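Local atomic coordinates of glucokinase (Enterococcus faecalis, PDB entry 2QM1), a protein that probably catalyses the ATP-dependent phosphorylation of glucose as a zinc-containing kinase of the ROK family. Residues V87-N91 with L92-T96; E289-P293 with Q294-S298; G195-R198 with V199-L203. All coordinates share one frame; numbering follows the deposited sequence. Where two conformers were deposited one is given.

Contact 1: V87-N91 with L92-T96; sequences VGAYN and LNWTT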
# COMPACT_ATOMS: atom_id res chain seq x y z
N VAL B 87 -20.97 -4.30 2.22
CA VAL B 87 -20.97 -4.67 3.63
C VAL B 87 -20.36 -3.52 4.49
O VAL B 87 -19.45 -2.84 4.06
CB VAL B 87 -20.24 -6.05 3.82
CG1 VAL B 87 -18.71 -5.89 3.95
CG2 VAL B 87 -20.81 -6.84 4.95
N GLY B 88 -20.91 -3.27 5.68
CA GLY B 88 -20.24 -2.38 6.64
C GLY B 88 -20.66 -0.92 6.57
O GLY B 88 -19.92 -0.03 7.04
N ALA B 89 -21.83 -0.68 5.99
CA ALA B 89 -22.36 0.66 5.82
C ALA B 89 -23.27 1.00 7.00
O ALA B 89 -24.45 1.33 6.83
CB ALA B 89 -23.11 0.77 4.48
N TYR B 90 -22.71 0.89 8.20
CA TYR B 90 -23.53 0.95 9.42
C TYR B 90 -24.27 2.28 9.54
O TYR B 90 -25.43 2.29 9.95
CB TYR B 90 -22.73 0.60 10.70
CG TYR B 90 -23.11 -0.73 11.38
CD1 TYR B 90 -23.12 -1.95 10.67
CD2 TYR B 90 -23.45 -0.76 12.75
CE1 TYR B 90 -23.48 -3.18 11.31
CE2 TYR B 90 -23.81 -1.97 13.41
CZ TYR B 90 -23.82 -3.18 12.69
OH TYR B 90 -24.18 -4.35 13.35
N ASN B 91 -23.60 3.37 9.13
CA ASN B 91 -24.20 4.71 9.10
C ASN B 91 -25.45 4.82 8.24
O ASN B 91 -26.20 5.79 8.36
CB ASN B 91 -23.17 5.76 8.65
CG ASN B 91 -22.52 5.43 7.30
OD1 ASN B 91 -22.00 4.33 7.08
ND2 ASN B 91 -22.52 6.41 6.40
N LEU B 92 -25.67 3.83 7.39
CA LEU B 92 -26.83 3.80 6.51
C LEU B 92 -27.94 2.94 7.11
O LEU B 92 -29.05 2.93 6.59
CB LEU B 92 -26.43 3.29 5.12
CG LEU B 92 -25.63 4.22 4.21
CD1 LEU B 92 -25.39 3.61 2.82
CD2 LEU B 92 -26.28 5.62 4.08
N ASN B 93 -27.62 2.24 8.20
CA ASN B 93 -28.49 1.23 8.79
C ASN B 93 -28.54 -0.07 7.99
O ASN B 93 -29.41 -0.89 8.21
CB ASN B 93 -29.95 1.74 8.99
CG ASN B 93 -30.10 2.76 10.13
OD1 ASN B 93 -29.36 2.72 11.12
ND2 ASN B 93 -31.10 3.66 10.00
N TRP B 94 -27.65 -0.25 7.02
CA TRP B 94 -27.51 -1.55 6.39
C TRP B 94 -26.72 -2.44 7.34
O TRP B 94 -25.54 -2.26 7.49
CB TRP B 94 -26.78 -1.45 5.05
CG TRP B 94 -27.55 -0.68 4.00
CD1 TRP B 94 -28.87 -0.35 4.05
CD2 TRP B 94 -27.05 -0.17 2.76
NE1 TRP B 94 -29.23 0.35 2.92
CE2 TRP B 94 -28.13 0.47 2.11
CE3 TRP B 94 -25.80 -0.21 2.13
CZ2 TRP B 94 -28.00 1.07 0.86
CZ3 TRP B 94 -25.67 0.39 0.90
CH2 TRP B 94 -26.76 1.04 0.27
N THR B 95 -27.38 -3.38 8.01
CA THR B 95 -26.66 -4.26 8.93
C THR B 95 -26.38 -5.62 8.29
O THR B 95 -25.69 -6.49 8.83
CB THR B 95 -27.41 -4.41 10.25
OG1 THR B 95 -28.75 -4.85 9.98
CG2 THR B 95 -27.44 -3.07 10.98
N THR B 96 -26.90 -5.77 7.09
CA THR B 96 -26.87 -7.02 6.39
C THR B 96 -26.27 -6.69 5.01
O THR B 96 -26.37 -5.55 4.58
CB THR B 96 -28.35 -7.45 6.37
OG1 THR B 96 -28.64 -8.40 7.44
CG2 THR B 96 -28.85 -7.86 5.06

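Contact 2: E289-P293 with Q294-S298; sequences EFTFP and QVRNS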
# COMPACT_ATOMS: atom_id res chain seq x y z
N GLU B 289 10.09 14.78 6.48
CA GLU B 289 10.83 14.19 7.63
C GLU B 289 10.75 12.67 7.58
O GLU B 289 11.74 11.97 7.79
CB GLU B 289 10.31 14.65 9.03
CG GLU B 289 11.20 14.13 10.20
CD GLU B 289 10.53 14.02 11.58
OE1 GLU B 289 11.00 14.63 12.55
OE2 GLU B 289 9.57 13.30 11.75
N PHE B 290 9.56 12.16 7.31
CA PHE B 290 9.30 10.74 7.53
C PHE B 290 9.57 9.82 6.32
O PHE B 290 9.30 8.62 6.38
CB PHE B 290 7.87 10.57 8.09
CG PHE B 290 7.71 11.12 9.47
CD1 PHE B 290 8.61 10.79 10.49
CD2 PHE B 290 6.67 11.96 9.77
CE1 PHE B 290 8.47 11.32 11.77
CE2 PHE B 290 6.52 12.50 11.08
CZ PHE B 290 7.41 12.18 12.06
N THR B 291 10.13 10.35 5.25
CA THR B 291 10.31 9.53 4.02
C THR B 291 11.79 9.35 3.67
O THR B 291 12.62 10.21 3.96
CB THR B 291 9.47 10.09 2.80
OG1 THR B 291 9.68 11.52 2.64
CG2 THR B 291 7.96 9.81 3.00
N PHE B 292 12.11 8.19 3.08
CA PHE B 292 13.48 7.97 2.64
C PHE B 292 13.80 8.77 1.36
O PHE B 292 12.90 9.19 0.67
CB PHE B 292 13.89 6.47 2.65
CG PHE B 292 13.19 5.61 1.66
CD1 PHE B 292 12.07 4.86 2.04
CD2 PHE B 292 13.68 5.46 0.39
CE1 PHE B 292 11.43 4.03 1.12
CE2 PHE B 292 13.04 4.64 -0.54
CZ PHE B 292 11.92 3.93 -0.18
N PRO B 293 15.07 9.10 1.13
CA PRO B 293 15.40 10.00 0.02
C PRO B 293 14.74 9.75 -1.36
O PRO B 293 14.26 10.68 -1.98
CB PRO B 293 16.90 9.85 -0.10
CG PRO B 293 17.34 9.66 1.37
CD PRO B 293 16.29 8.66 1.85
N GLN B 294 14.74 8.52 -1.83
CA GLN B 294 14.19 8.24 -3.13
C GLN B 294 12.67 8.59 -3.17
O GLN B 294 12.14 9.00 -4.21
CB GLN B 294 14.51 6.79 -3.51
CG GLN B 294 16.03 6.50 -3.69
CD GLN B 294 16.78 5.97 -2.43
OE1 GLN B 294 16.49 6.33 -1.28
NE2 GLN B 294 17.78 5.12 -2.69
N VAL B 295 11.98 8.47 -2.03
CA VAL B 295 10.57 8.81 -1.96
C VAL B 295 10.38 10.32 -1.81
O VAL B 295 9.48 10.91 -2.41
CB VAL B 295 9.83 8.01 -0.84
CG1 VAL B 295 8.41 8.60 -0.59
CG2 VAL B 295 9.82 6.47 -1.18
N ARG B 296 11.23 10.94 -1.00
CA ARG B 296 11.23 12.39 -0.80
C ARG B 296 11.31 13.17 -2.10
O ARG B 296 10.72 14.23 -2.24
CB ARG B 296 12.49 12.82 -0.07
CG ARG B 296 12.60 12.40 1.31
CD ARG B 296 13.94 12.83 1.73
NE ARG B 296 13.77 13.66 2.88
CZ ARG B 296 14.48 14.74 3.16
NH1 ARG B 296 15.41 15.18 2.36
NH2 ARG B 296 14.17 15.38 4.26
N ASN B 297 12.12 12.66 -3.00
CA ASN B 297 12.50 13.39 -4.19
C ASN B 297 11.59 13.00 -5.32
O ASN B 297 11.83 13.39 -6.48
CB ASN B 297 13.94 13.08 -4.55
CG ASN B 297 14.95 13.55 -3.47
OD1 ASN B 297 15.94 12.90 -3.19
ND2 ASN B 297 14.67 14.67 -2.89
N SER B 298 10.57 12.20 -5.03
CA SER B 298 9.67 11.79 -6.11
C SER B 298 8.15 11.96 -5.81
O SER B 298 7.46 12.61 -6.59
CB SER B 298 10.01 10.37 -6.59
OG SER B 298 9.95 9.41 -5.53

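Contact 3: G195-R198 with V199-L203; sequences GVVR and VARHL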
# COMPACT_ATOMS: atom_id res chain seq x y z
N GLY B 195 -11.69 15.31 14.94
CA GLY B 195 -10.37 14.97 15.46
C GLY B 195 -9.50 16.18 15.72
O GLY B 195 -8.78 16.22 16.70
N VAL B 196 -9.57 17.17 14.86
CA VAL B 196 -8.79 18.40 15.02
C VAL B 196 -9.15 19.16 16.31
O VAL B 196 -8.29 19.62 17.05
CB VAL B 196 -8.96 19.33 13.81
CG1 VAL B 196 -8.31 20.74 14.10
CG2 VAL B 196 -8.38 18.71 12.53
N VAL B 197 -10.46 19.26 16.56
CA VAL B 197 -11.03 19.79 17.78
C VAL B 197 -10.54 18.95 18.95
O VAL B 197 -10.08 19.48 19.96
CB VAL B 197 -12.60 19.77 17.68
CG1 VAL B 197 -13.33 19.89 19.11
CG2 VAL B 197 -13.08 20.83 16.70
N ARG B 198 -10.62 17.64 18.84
CA ARG B 198 -10.16 16.82 19.94
C ARG B 198 -8.67 17.07 20.21
O ARG B 198 -8.26 17.18 21.34
CB ARG B 198 -10.43 15.34 19.67
CG ARG B 198 -10.30 14.43 20.86
CD ARG B 198 -11.12 13.15 20.58
NE ARG B 198 -11.01 12.82 19.18
CZ ARG B 198 -12.00 12.53 18.34
NH1 ARG B 198 -13.28 12.46 18.73
NH2 ARG B 198 -11.70 12.28 17.08
N VAL B 199 -7.86 17.22 19.17
CA VAL B 199 -6.43 17.47 19.38
C VAL B 199 -6.29 18.84 20.06
O VAL B 199 -5.40 19.06 20.87
CB VAL B 199 -5.65 17.49 18.03
CG1 VAL B 199 -4.34 18.25 18.17
CG2 VAL B 199 -5.42 16.04 17.50
N ALA B 200 -7.15 19.78 19.68
CA ALA B 200 -7.05 21.12 20.24
C ALA B 200 -7.53 21.11 21.72
O ALA B 200 -6.89 21.73 22.58
CB ALA B 200 -7.81 22.14 19.36
N ARG B 201 -8.62 20.39 21.99
CA ARG B 201 -9.19 20.18 23.34
C ARG B 201 -8.19 19.64 24.33
O ARG B 201 -8.33 19.83 25.54
CB ARG B 201 -10.38 19.19 23.31
CG ARG B 201 -11.70 19.85 23.44
CD ARG B 201 -12.81 19.00 22.87
NE ARG B 201 -13.98 19.82 22.64
CZ ARG B 201 -15.17 19.35 22.28
NH1 ARG B 201 -15.37 18.05 22.11
NH2 ARG B 201 -16.16 20.20 22.10
N HIS B 202 -7.17 18.95 23.82
CA HIS B 202 -6.20 18.31 24.68
C HIS B 202 -4.85 18.96 24.75
O HIS B 202 -4.15 18.77 25.71
CB HIS B 202 -6.18 16.81 24.40
CG HIS B 202 -7.45 16.13 24.84
ND1 HIS B 202 -7.68 15.78 26.15
CD2 HIS B 202 -8.57 15.80 24.16
CE1 HIS B 202 -8.88 15.24 26.26
NE2 HIS B 202 -9.44 15.24 25.06
N LEU B 203 -4.53 19.80 23.77
CA LEU B 203 -3.33 20.61 23.78
C LEU B 203 -3.53 21.93 24.52
O LEU B 203 -2.57 22.66 24.78
CB LEU B 203 -2.92 20.93 22.35
CG LEU B 203 -2.19 19.92 21.49
CD1 LEU B 203 -1.94 20.58 20.15
CD2 LEU B 203 -0.88 19.66 22.13

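Contact 1: V87-N91 with L92-T96
Ala89 and Tyr90 turn the chain back on Leu92 to Thr95 through a short 3-10 turn overlapping an inverse gamma turn centred on Ala89, in the loop between strand 85-87 and helix 100-108 of the ROK kinase fold. Two consecutive i to i+3 bonds hold it: Leu92 N gives its hydrogen to Ala89 O at 2.8 Å, and Asn93 N to Tyr90 O, also at 2.8 Å. Both donors stand well above the plane of the carbonyl they reach, off the lone pairs.

Leu92 can be followed outward. Its CB lies 3.3 Å from Ala89 O, beside the acceptor of its own backbone bond. CG keeps beside the backbone N (chi1 -74°), still near that oxygen, and the straight chain beyond carries CD1 to the methyl of Ala89 and over one face of the Trp94 ring, near its rim. The same alanine CB meets Trp94 CE3 at 3.7 Å, so three apolar groups close together; Leu13 and Ile46 pack on both the leucine and the indole, whose NE1 is hydrogen-bonded to Gly43 O.

On the more exposed side, Thr95 covers a face of the Tyr90 ring in a CH-pi contact: its CG2 sits 4.3 Å from the ring centroid, 24° off the normal, and 4.0 Å from Tyr90 CE1.

Contact 2: E289-P293 with Q294-S298
The backbone winds from Phe292, the N-cap residue, into the short helix 293-296, where Phe292 O accepts Arg296 N at 2.9 Å in a nearly straight bond (167°) and Val295 N in a weak one, and Pro293 O takes Asn297 N.

Phe292 folds its ring back over the first turn, because its CG is placed between the backbone N and the carbonyl carbon (chi1 67°). Val295 sets CG2 over one face of that ring, 3.8 Å from its centroid, with the closest approach at Phe292 CZ, 3.4 Å away. Gln294 comes to the ring edge instead: in the conformer given, one of two, its OE1 lies in the ring plane near Phe292 CD2, so this edge contact is doubtful.

The other methyl of Val295, CG1, meets Thr291 CG2 at 3.8 Å, the two side chains crossing at about a right angle. Arg296 runs back along the incoming chain; its CG lies 3.3 Å from Thr291 OG1, while its NE is hydrogen-bonded to Gln288 O and the threonine hydroxyl to Phe287 O.

Both of those carbonyls belong to helix 277-289, so the short helix is tied to the end of the one before it. Asn259 of helix 237-261 holds Phe290 O and Phe292 N, Cys163 of the second subunit packs on Gln294 and Val295, and strand 300-303 follows after a short link.

Contact 3: G195-R198 with V199-L203
Val197 and Arg201, one turn apart, lie side by side and point the same way. Their van der Waals contact is made by Val197 CG1, anti to the backbone N (chi1 162°). In the conformer given for Arg201, one of two and so less certain, this methyl sits over one face of the guanidinium, toward its rim, with Arg201 NE the nearest atom, 3.6 Å from Val197 CG1. The arginine chain, extended from CG to NE, passes along the valine to bring the flat group there.

Backbone bonds supply the polar part. Val199 N to Gly195 O measures 2.8 Å, Ala200 N to Val196 O 2.9 Å, and Arg201 N to Val197 O 2.7 Å with an angle of 169°. This is the i to i+4 ladder of an alpha helix, here helix 193-203, whose Val196, Val199 and Ala200 face helix 237-261, while the Arg198 side chain lies about 7 Å from that of the zinc ligand Cys179.

Ring-edge contact marks the last turn, where His202 N bonds Arg198 O only weakly. The imidazole presents its edge to that same oxygen, CD2 lying 3.2 Å from Arg198 O in the ring plane, and 4.0 Å from Arg198 CG. Arg198 itself bends at chi3, and its NH2 is hydrogen-bonded to Thr189 O.

From the N terminus the three contacts come in series, 87-96, then 195-203, then 289-298; none nests in or crosses another, and none touches another. Contact 1 turns the loop that carries the chain from strand 85-87 to helix 100-108, beside strand 7-13 and helix 46-60 of the first half. Contact 3 is a run of helix 193-203, just after the zinc ligands, lying on helix 237-261. Contact 2 closes the turn from helix 277-289 into helix 293-296, at the second subunit. Helix 237-261 is a neighbour of both contacts 2 and 3, whose nearest atoms are about 14 Å apart; contacts 1 and 2, centres about 39 Å apart, lie on opposite sides of the chain's centre.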